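PDB 3VF1: 11R-lipoxygenase from Gersemia fruticosa, which probably catalyses the calcium-regulated addition of molecular oxygen to polyunsaturated fatty acids at a non-heme iron centre. Local coordinates for residues Ile390-Leu394 against Arg395-Met399; Val566-Phe569 against Thr570-Gln574; Cys573-Ala577 against Val578-Gln582; Thr634-Pro637 against Thr638-Phe641. One frame throughout, in Å; residues are numbered along the deposited sequence.

Interaction 1: residues Ile390-Leu394 against Arg395-Met399. With FE2 (Fe (II) ion), chain E.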
loop_
_atom_site.group_PDB
_atom_site.type_symbol
_atom_site.label_atom_id
_atom_site.label_comp_id
_atom_site.label_asym_id
_atom_site.label_seq_id
_atom_site.Cartn_x
_atom_site.Cartn_y
_atom_site.Cartn_z
ATOM N N ILE A 390 -6.865 -2.307 -9.924
ATOM C CA ILE A 390 -6.513 -3.653 -9.475
ATOM C C ILE A 390 -5.162 -3.701 -8.769
ATOM O O ILE A 390 -5.071 -4.138 -7.621
ATOM C CB ILE A 390 -6.514 -4.657 -10.647
ATOM C CG1 ILE A 390 -7.944 -4.865 -11.152
ATOM C CG2 ILE A 390 -5.908 -5.986 -10.213
ATOM C CD1 ILE A 390 -8.054 -5.793 -12.345
ATOM N N THR A 391 -4.114 -3.254 -9.452
ATOM C CA THR A 391 -2.763 -3.342 -8.909
ATOM C C THR A 391 -2.584 -2.468 -7.673
ATOM O O THR A 391 -1.934 -2.871 -6.710
ATOM C CB THR A 391 -1.708 -2.940 -9.951
ATOM O OG1 THR A 391 -1.838 -3.773 -11.109
ATOM C CG2 THR A 391 -0.304 -3.080 -9.374
ATOM N N HIS A 392 -3.156 -1.269 -7.699
ATOM C CA HIS A 392 -2.965 -0.327 -6.602
ATOM C C HIS A 392 -4.068 -0.408 -5.555
ATOM O O HIS A 392 -3.839 -0.884 -4.447
ATOM C CB HIS A 392 -2.854 1.104 -7.127
ATOM C CG HIS A 392 -2.674 2.127 -6.050
ATOM N ND1 HIS A 392 -3.430 3.277 -5.980
ATOM C CD2 HIS A 392 -1.830 2.169 -4.991
ATOM C CE1 HIS A 392 -3.057 3.986 -4.930
ATOM N NE2 HIS A 392 -2.087 3.335 -4.312
ATOM N N LEU A 393 -5.265 0.051 -5.901
ATOM C CA LEU A 393 -6.345 0.152 -4.923
ATOM C C LEU A 393 -6.757 -1.203 -4.347
ATOM O O LEU A 393 -6.714 -1.400 -3.135
ATOM C CB LEU A 393 -7.553 0.871 -5.529
ATOM C CG LEU A 393 -7.333 2.366 -5.784
ATOM C CD1 LEU A 393 -8.538 2.988 -6.478
ATOM C CD2 LEU A 393 -7.035 3.097 -4.484
ATOM N N LEU A 394 -7.151 -2.137 -5.202
ATOM C CA LEU A 394 -7.621 -3.433 -4.721
ATOM C C LEU A 394 -6.518 -4.241 -4.041
ATOM O O LEU A 394 -6.617 -4.571 -2.858
ATOM C CB LEU A 394 -8.216 -4.261 -5.862
ATOM C CG LEU A 394 -8.624 -5.678 -5.448
ATOM C CD1 LEU A 394 -9.672 -5.635 -4.343
ATOM C CD2 LEU A 394 -9.135 -6.477 -6.638
ATOM N N ARG A 395 -5.468 -4.555 -4.790
ATOM C CA ARG A 395 -4.479 -5.530 -4.342
ATOM C C ARG A 395 -3.534 -5.011 -3.255
ATOM O O ARG A 395 -2.797 -5.792 -2.654
ATOM C CB ARG A 395 -3.683 -6.060 -5.539
ATOM C CG ARG A 395 -4.490 -6.982 -6.439
ATOM C CD ARG A 395 -3.643 -7.583 -7.552
ATOM N NE ARG A 395 -2.569 -8.430 -7.039
ATOM C CZ ARG A 395 -2.721 -9.694 -6.653
ATOM N NH1 ARG A 395 -3.912 -10.279 -6.703
ATOM N NH2 ARG A 395 -1.678 -10.379 -6.205
ATOM N N CYS A 396 -3.550 -3.706 -3.002
ATOM C CA CYS A 396 -2.768 -3.143 -1.903
ATOM C C CYS A 396 -3.672 -2.569 -0.816
ATOM O O CYS A 396 -3.700 -3.074 0.306
ATOM C CB CYS A 396 -1.804 -2.059 -2.400
ATOM S SG CYS A 396 -0.408 -2.666 -3.375
ATOM N N HIS A 397 -4.407 -1.516 -1.152
ATOM C CA HIS A 397 -5.233 -0.822 -0.169
ATOM C C HIS A 397 -6.311 -1.727 0.431
ATOM O O HIS A 397 -6.327 -1.959 1.640
ATOM C CB HIS A 397 -5.875 0.424 -0.790
ATOM C CG HIS A 397 -4.936 1.582 -0.932
ATOM N ND1 HIS A 397 -5.072 2.742 -0.200
ATOM C CD2 HIS A 397 -3.846 1.757 -1.716
ATOM C CE1 HIS A 397 -4.108 3.584 -0.530
ATOM N NE2 HIS A 397 -3.351 3.010 -1.447
ATOM N N LEU A 398 -7.207 -2.237 -0.408
ATOM C CA LEU A 398 -8.374 -2.969 0.078
ATOM C C LEU A 398 -8.043 -4.367 0.608
ATOM O O LEU A 398 -8.624 -4.808 1.597
ATOM C CB LEU A 398 -9.436 -3.062 -1.021
ATOM C CG LEU A 398 -9.946 -1.717 -1.550
ATOM C CD1 LEU A 398 -11.089 -1.924 -2.531
ATOM C CD2 LEU A 398 -10.381 -0.806 -0.410
ATOM N N MET A 399 -7.116 -5.062 -0.041
ATOM C CA MET A 399 -6.775 -6.427 0.360
ATOM C C MET A 399 -6.004 -6.478 1.680
ATOM O O MET A 399 -5.976 -7.513 2.345
ATOM C CB MET A 399 -5.970 -7.124 -0.741
ATOM C CG MET A 399 -6.818 -7.631 -1.903
ATOM S SD MET A 399 -7.878 -9.022 -1.448
ATOM C CE MET A 399 -6.673 -10.333 -1.243
HETATM FE FE FE2 E . -1.733 4.203 -2.232
HETATM O O HOH W 1 -2.148 6.393 -2.968
#

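Interaction 2: residues Val566-Phe569 against Thr570-Gln574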
loop_
_atom_site.group_PDB
_atom_site.type_symbol
_atom_site.label_atom_id
_atom_site.label_comp_id
_atom_site.label_asym_id
_atom_site.label_seq_id
_atom_site.Cartn_x
_atom_site.Cartn_y
_atom_site.Cartn_z
ATOM N N VAL A 566 3.765 -11.766 3.761
ATOM C CA VAL A 566 2.911 -11.208 2.720
ATOM C C VAL A 566 2.381 -9.837 3.124
ATOM O O VAL A 566 2.393 -8.902 2.327
ATOM C CB VAL A 566 1.715 -12.138 2.416
ATOM C CG1 VAL A 566 0.621 -11.386 1.668
ATOM C CG2 VAL A 566 2.172 -13.351 1.621
ATOM N N VAL A 567 1.918 -9.723 4.364
ATOM C CA VAL A 567 1.323 -8.482 4.845
ATOM C C VAL A 567 2.354 -7.358 4.913
ATOM O O VAL A 567 2.123 -6.261 4.408
ATOM C CB VAL A 567 0.686 -8.664 6.237
ATOM C CG1 VAL A 567 0.168 -7.334 6.767
ATOM C CG2 VAL A 567 -0.436 -9.684 6.177
ATOM N N VAL A 568 3.490 -7.635 5.544
ATOM C CA VAL A 568 4.533 -6.629 5.711
ATOM C C VAL A 568 5.078 -6.178 4.359
ATOM O O VAL A 568 5.339 -4.992 4.145
ATOM C CB VAL A 568 5.698 -7.164 6.573
ATOM C CG1 VAL A 568 6.851 -6.167 6.595
ATOM C CG2 VAL A 568 5.222 -7.458 7.985
ATOM N N PHE A 569 5.246 -7.128 3.445
ATOM C CA PHE A 569 5.786 -6.828 2.125
ATOM C C PHE A 569 4.818 -5.988 1.299
ATOM O O PHE A 569 5.227 -5.054 0.616
ATOM C CB PHE A 569 6.108 -8.121 1.376
ATOM C CG PHE A 569 6.593 -7.900 -0.026
ATOM C CD1 PHE A 569 7.942 -7.717 -0.286
ATOM C CD2 PHE A 569 5.701 -7.871 -1.085
ATOM C CE1 PHE A 569 8.392 -7.510 -1.574
ATOM C CE2 PHE A 569 6.147 -7.665 -2.379
ATOM C CZ PHE A 569 7.493 -7.485 -2.623
ATOM N N THR A 570 3.533 -6.322 1.368
ATOM C CA THR A 570 2.520 -5.637 0.572
ATOM C C THR A 570 2.246 -4.228 1.094
ATOM O O THR A 570 2.034 -3.298 0.313
ATOM C CB THR A 570 1.197 -6.426 0.542
ATOM O OG1 THR A 570 1.406 -7.690 -0.096
ATOM C CG2 THR A 570 0.124 -5.656 -0.216
ATOM N N CYS A 571 2.247 -4.072 2.415
ATOM C CA CYS A 571 1.964 -2.778 3.026
ATOM C C CYS A 571 3.120 -1.798 2.842
ATOM O O CYS A 571 2.920 -0.582 2.868
ATOM C CB CYS A 571 1.666 -2.944 4.517
ATOM S SG CYS A 571 0.126 -3.812 4.885
ATOM N N SER A 572 4.326 -2.325 2.657
ATOM C CA SER A 572 5.506 -1.479 2.516
ATOM C C SER A 572 6.026 -1.431 1.079
ATOM O O SER A 572 5.868 -0.421 0.392
ATOM C CB SER A 572 6.617 -1.942 3.468
ATOM O OG SER A 572 7.001 -3.282 3.209
ATOM N N CYS A 573 6.636 -2.523 0.631
ATOM C CA CYS A 573 7.331 -2.546 -0.655
ATOM C C CYS A 573 6.384 -2.471 -1.853
ATOM O O CYS A 573 6.495 -1.566 -2.681
ATOM C CB CYS A 573 8.200 -3.800 -0.758
ATOM S SG CYS A 573 9.532 -3.863 0.449
ATOM N N GLN A 574 5.460 -3.422 -1.948
ATOM C CA GLN A 574 4.568 -3.493 -3.097
ATOM C C GLN A 574 3.851 -2.166 -3.311
ATOM O O GLN A 574 3.842 -1.633 -4.419
ATOM C CB GLN A 574 3.543 -4.613 -2.924
ATOM C CG GLN A 574 2.667 -4.844 -4.150
ATOM C CD GLN A 574 3.453 -5.320 -5.362
ATOM O OE1 GLN A 574 4.668 -5.508 -5.297
ATOM N NE2 GLN A 574 2.758 -5.519 -6.474
#

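Interaction 3: residues Cys573-Ala577 against Val578-Gln582. With FE2 (Fe (II) ion), chain E.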
loop_
_atom_site.group_PDB
_atom_site.type_symbol
_atom_site.label_atom_id
_atom_site.label_comp_id
_atom_site.label_asym_id
_atom_site.label_seq_id
_atom_site.Cartn_x
_atom_site.Cartn_y
_atom_site.Cartn_z
ATOM N N CYS A 573 6.636 -2.523 0.631
ATOM C CA CYS A 573 7.331 -2.546 -0.655
ATOM C C CYS A 573 6.384 -2.471 -1.853
ATOM O O CYS A 573 6.495 -1.566 -2.681
ATOM C CB CYS A 573 8.200 -3.800 -0.758
ATOM S SG CYS A 573 9.532 -3.863 0.449
ATOM N N GLN A 574 5.460 -3.422 -1.948
ATOM C CA GLN A 574 4.568 -3.493 -3.097
ATOM C C GLN A 574 3.851 -2.166 -3.311
ATOM O O GLN A 574 3.842 -1.633 -4.419
ATOM C CB GLN A 574 3.543 -4.613 -2.924
ATOM C CG GLN A 574 2.667 -4.844 -4.150
ATOM C CD GLN A 574 3.453 -5.320 -5.362
ATOM O OE1 GLN A 574 4.668 -5.508 -5.297
ATOM N NE2 GLN A 574 2.758 -5.519 -6.474
ATOM N N HIS A 575 3.250 -1.633 -2.252
ATOM C CA HIS A 575 2.538 -0.366 -2.360
ATOM C C HIS A 575 3.467 0.734 -2.854
ATOM O O HIS A 575 3.087 1.545 -3.693
ATOM C CB HIS A 575 1.928 0.043 -1.021
ATOM C CG HIS A 575 1.237 1.370 -1.063
ATOM N ND1 HIS A 575 1.794 2.516 -0.535
ATOM C CD2 HIS A 575 0.045 1.738 -1.589
ATOM C CE1 HIS A 575 0.969 3.529 -0.724
ATOM N NE2 HIS A 575 -0.100 3.085 -1.361
ATOM N N ALA A 576 4.688 0.757 -2.332
ATOM C CA ALA A 576 5.656 1.776 -2.715
ATOM C C ALA A 576 5.983 1.686 -4.199
ATOM O O ALA A 576 6.086 2.704 -4.886
ATOM C CB ALA A 576 6.929 1.637 -1.889
ATOM N N ALA A 577 6.141 0.463 -4.691
ATOM C CA ALA A 577 6.553 0.237 -6.072
ATOM C C ALA A 577 5.491 0.695 -7.067
ATOM O O ALA A 577 5.813 1.228 -8.127
ATOM C CB ALA A 577 6.879 -1.234 -6.288
ATOM N N VAL A 578 4.225 0.489 -6.717
ATOM C CA VAL A 578 3.125 0.796 -7.624
ATOM C C VAL A 578 2.431 2.116 -7.288
ATOM O O VAL A 578 1.467 2.491 -7.949
ATOM C CB VAL A 578 2.061 -0.319 -7.610
ATOM C CG1 VAL A 578 2.720 -1.688 -7.732
ATOM C CG2 VAL A 578 1.218 -0.241 -6.345
ATOM N N ASN A 579 2.912 2.817 -6.267
ATOM C CA ASN A 579 2.276 4.059 -5.835
ATOM C C ASN A 579 3.155 5.289 -6.061
ATOM O O ASN A 579 2.768 6.213 -6.774
ATOM C CB ASN A 579 1.876 3.963 -4.361
ATOM C CG ASN A 579 0.980 5.108 -3.919
ATOM O OD1 ASN A 579 -0.235 4.944 -3.769
ATOM N ND2 ASN A 579 1.577 6.269 -3.694
ATOM N N PHE A 580 4.340 5.298 -5.459
ATOM C CA PHE A 580 5.203 6.476 -5.502
ATOM C C PHE A 580 5.974 6.587 -6.813
ATOM O O PHE A 580 6.706 7.554 -7.032
ATOM C CB PHE A 580 6.162 6.479 -4.310
ATOM C CG PHE A 580 5.465 6.586 -2.987
ATOM C CD1 PHE A 580 4.949 7.796 -2.559
ATOM C CD2 PHE A 580 5.315 5.475 -2.178
ATOM C CE1 PHE A 580 4.298 7.897 -1.345
ATOM C CE2 PHE A 580 4.666 5.568 -0.963
ATOM C CZ PHE A 580 4.155 6.781 -0.546
ATOM N N SER A 581 5.802 5.597 -7.684
ATOM C CA SER A 581 6.393 5.631 -9.015
ATOM C C SER A 581 5.422 6.242 -10.023
ATOM O O SER A 581 5.722 6.322 -11.215
ATOM C CB SER A 581 6.755 4.216 -9.456
ATOM O OG SER A 581 5.602 3.392 -9.486
ATOM N N GLN A 582 4.264 6.680 -9.539
ATOM C CA GLN A 582 3.181 7.122 -10.415
ATOM C C GLN A 582 3.462 8.434 -11.142
ATOM O O GLN A 582 2.895 8.683 -12.203
ATOM C CB GLN A 582 1.878 7.246 -9.626
ATOM C CG GLN A 582 1.153 5.930 -9.427
ATOM C CD GLN A 582 -0.173 6.103 -8.719
ATOM O OE1 GLN A 582 -1.235 5.880 -9.298
ATOM N NE2 GLN A 582 -0.118 6.500 -7.454
HETATM FE FE FE2 E . -1.733 4.203 -2.232
HETATM O O HOH W 1 -2.148 6.393 -2.968
#

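Interaction 4: residues Thr634-Pro637 against Thr638-Phe641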
loop_
_atom_site.group_PDB
_atom_site.type_symbol
_atom_site.label_atom_id
_atom_site.label_comp_id
_atom_site.label_asym_id
_atom_site.label_seq_id
_atom_site.Cartn_x
_atom_site.Cartn_y
_atom_site.Cartn_z
ATOM N N THR A 634 2.136 11.824 -2.044
ATOM C CA THR A 634 2.467 12.712 -0.934
ATOM C C THR A 634 3.232 11.970 0.158
ATOM O O THR A 634 2.752 10.972 0.697
ATOM C CB THR A 634 1.200 13.326 -0.305
ATOM O OG1 THR A 634 0.526 14.143 -1.270
ATOM C CG2 THR A 634 1.560 14.177 0.905
ATOM N N ILE A 635 4.423 12.467 0.476
ATOM C CA ILE A 635 5.214 11.934 1.580
ATOM C C ILE A 635 5.475 13.028 2.608
ATOM O O ILE A 635 6.190 13.992 2.334
ATOM C CB ILE A 635 6.564 11.372 1.096
ATOM C CG1 ILE A 635 6.346 10.089 0.291
ATOM C CG2 ILE A 635 7.478 11.095 2.283
ATOM C CD1 ILE A 635 7.622 9.498 -0.276
ATOM N N TYR A 636 4.894 12.874 3.793
ATOM C CA TYR A 636 5.070 13.855 4.855
ATOM C C TYR A 636 6.440 13.705 5.513
ATOM O O TYR A 636 7.007 12.613 5.528
ATOM C CB TYR A 636 3.959 13.714 5.895
ATOM C CG TYR A 636 2.591 14.054 5.349
ATOM C CD1 TYR A 636 2.232 15.372 5.100
ATOM C CD2 TYR A 636 1.661 13.058 5.077
ATOM C CE1 TYR A 636 0.986 15.692 4.598
ATOM C CE2 TYR A 636 0.409 13.367 4.575
ATOM C CZ TYR A 636 0.078 14.687 4.337
ATOM O OH TYR A 636 -1.163 15.009 3.836
ATOM N N PRO A 637 6.979 14.808 6.055
ATOM C CA PRO A 637 8.314 14.799 6.671
ATOM C C PRO A 637 8.426 13.831 7.847
ATOM O O PRO A 637 9.535 13.457 8.228
ATOM C CB PRO A 637 8.485 16.243 7.160
ATOM C CG PRO A 637 7.535 17.046 6.345
ATOM C CD PRO A 637 6.368 16.148 6.092
ATOM N N THR A 638 7.291 13.434 8.411
ATOM C CA THR A 638 7.278 12.551 9.572
ATOM C C THR A 638 7.332 11.078 9.172
ATOM O O THR A 638 7.616 10.217 10.003
ATOM C CB THR A 638 6.011 12.767 10.419
ATOM O OG1 THR A 638 4.865 12.298 9.698
ATOM C CG2 THR A 638 5.834 14.241 10.756
ATOM N N GLU A 639 7.057 10.795 7.901
ATOM C CA GLU A 639 6.980 9.419 7.417
ATOM C C GLU A 639 8.163 8.584 7.895
ATOM O O GLU A 639 9.302 9.054 7.917
ATOM C CB GLU A 639 6.921 9.386 5.887
ATOM C CG GLU A 639 5.790 8.540 5.330
ATOM C CD GLU A 639 4.428 9.185 5.526
ATOM O OE1 GLU A 639 4.104 10.133 4.776
ATOM O OE2 GLU A 639 3.685 8.749 6.431
ATOM N N LYS A 640 7.879 7.342 8.275
ATOM C CA LYS A 640 8.910 6.406 8.707
ATOM C C LYS A 640 9.084 5.319 7.656
ATOM O O LYS A 640 8.137 4.607 7.326
ATOM C CB LYS A 640 8.533 5.783 10.053
ATOM C CG LYS A 640 8.405 6.793 11.183
ATOM C CD LYS A 640 9.755 7.397 11.547
ATOM C CE LYS A 640 9.604 8.745 12.232
ATOM N NZ LYS A 640 8.682 8.704 13.400
ATOM N N PHE A 641 10.300 5.196 7.135
ATOM C CA PHE A 641 10.569 4.280 6.036
ATOM C C PHE A 641 10.958 2.889 6.529
ATOM O O PHE A 641 11.168 2.678 7.723
ATOM C CB PHE A 641 11.640 4.865 5.115
ATOM C CG PHE A 641 11.214 6.141 4.444
ATOM C CD1 PHE A 641 10.309 6.114 3.397
ATOM C CD2 PHE A 641 11.704 7.364 4.869
ATOM C CE1 PHE A 641 9.905 7.281 2.780
ATOM C CE2 PHE A 641 11.304 8.538 4.255
ATOM C CZ PHE A 641 10.403 8.495 3.210
#

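Interaction 1: residues Ile390-Leu394 against Arg395-Met399
H392 and H397, five residues apart on helix 369-410, form the His-x4-His pair of the lipoxygenase iron site. Each binds the ferrous ion through NE2, at 2.3 Å for H392 and 2.2 Å for H397. The rings meet as an offset edge-to-face pair, the edge of H397 toward the face of H392, with their planes 79° apart. Their first torsions differ: CG of H392 lies anti to its own backbone N (chi1 179°), whereas CG of H397 stands beside its N, and the two rings converge on the metal. A water joins them there, and H575, N579 and the terminal carboxylate of I698 complete the shell.

Behind the pair the helix widens into pi-type turns. Bonds from residue i+5 back to residue i run from R395 N to I390 O, L398 N to L393 O and M399 N to L394 O, each 2.9 Å long, with a weak H397 N to H392 O bond among them. That spacing brings both histidines to the same side. L393 lays CD2 over one face of the H397 ring. On another side of the helix, CD1 of L394 packs against CB of L398, and I390 CG2 touches R395 CD at 3.8 Å.

Interaction 2: residues Val566-Phe569 against Thr570-Gln574
V566 and T570 belong to one alpha-helical turn of helix 557-579, with T570 N bonded to V566 O and C571 N to V567 O at 3.0 Å each, before the helix widens into a pi-type turn in which Q574 N reaches F569 O. Two hydroxyls fold back on the same backbone. T570 OG1 donates to V566 O at 2.9 Å, and since T570 N bonds there too, that carbonyl is gripped by two donors arriving from opposite faces of its plane. S572 OG stands between its own backbone N and carbonyl carbon (chi1 60°), which turns it back onto V568 O at 2.6 Å; the S572 N bond to that oxygen is weak.

The F569 ring lies along the next turn. C573 CB sits over one face, offset toward the rim, 4.1 Å from the ring centroid and 23° off the normal, a CH-pi contact, with the sulfur farther out and oblique. On the Q574 side, F569 CE2 comes to 3.9 Å from OE1, an oxygen held by Y492. W500 of helix 491-514 meets the F569 ring edge-to-face. Cutting F569 back to an alanine is likely to strip C573 CB of its aromatic face and open a gap beside W500.

Toward helix 369-410, V567 CG1 packs on C571 SG, and M400 touches both T570 and C571. The chemistry lets this threonine and serine be buried with their hydroxyl protons used inside the helix.

Interaction 3: residues Cys573-Ala577 against Val578-Gln582
The iron site takes two of its ligands from the C-terminal end of helix 557-579, where H575 and N579 lie one turn apart. H575 NE2 holds the metal at 2.2 Å and N579 OD1 at 2.3 Å. The two side chains run side by side in the same direction, both with CG anti to the backbone N (chi1 177° and -169°). N579 CB rests over one face of the imidazole, 3.8 Å from its centroid, and the ring and amide planes are 35° apart. L632 O takes a hydrogen bond from N579 ND2, consistent with OD1, not ND2, being the end turned to the iron; the same nitrogen lies above the centre of the F580 ring.

A histidine followed one turn later by an asparagine ligand is found in many lipoxygenases; some have a histidine instead. A type I beta turn runs from N579 to Q582. V578 N bonds to Q574 O and F580 N to A576 O. S581 OG donates to A577 O at 2.6 Å and also bonds S265 OG. With an alanine here, the A577 carbonyl and the S265 hydroxyl would probably both lose this partner. Across the turn, Q582 N and NE2 both donate to N579 O, the side-chain nitrogen from 3.0 Å.

Interaction 4: residues Thr634-Pro637 against Thr638-Phe641
Y636 and E639 are tied together by two hydrogen bonds, one of which closes a type I beta turn in the loop between helices 619-632 and 653-676. This backbone bond runs from E639 N to Y636 O at 3.0 Å, the donor standing well above the carbonyl plane, 55° out of it. P637 and T638 fill the two corner positions. The second bond returns along the side chain: Y636 N donates to E639 OE1, also at 3.0 Å, meeting the oxygen on its anti side, tilted 29° out of the carboxylate plane. A bend at chi2 (72°) returns the carboxylate to the Y636 backbone N. Its OE1 then also lies at the edge of the tyrosine ring, 3.8 Å from CD2.

The apolar contacts gather around I635. Its CG2 touches CZ of F641 and CB of E639, both at 4.0 Å, and each of these side chains crosses the isoleucine at about a right angle. I635 also leans on F580. Separately, T634 CG2 sits over one face of the Y636 ring, toward its rim.

Outside the turn, Y636 OH bonds T200 OG1, and K640 pairs through its backbone with N694, close to the chain terminus that ends at the iron. The N-H and C=O of Y636 are thus both satisfied by the same residue, E639, through its carboxylate and its backbone.

How the interactions relate
Interactions 1, 2 and 3 are buried in the core of the lipoxygenase domain, whereas interaction 4 lies in a loop at the surface. Interactions 2 and 3 are consecutive pieces of helix 557-579, sharing C573 and Q574; interaction 1 lies on helix 369-410, which packs against it through C396 and T570. Interactions 1 and 3 meet at the iron, each lending two ligands, with H392 NE2 only 2.5 Å from N579 OD1. Interaction 2 touches no metal and is instead built from hydroxyl-to-carbonyl bonds and an aromatic face. Interaction 4 relies on a carboxylate and a turn, and meets interaction 3 where I635 CG1 packs on F580 CE1.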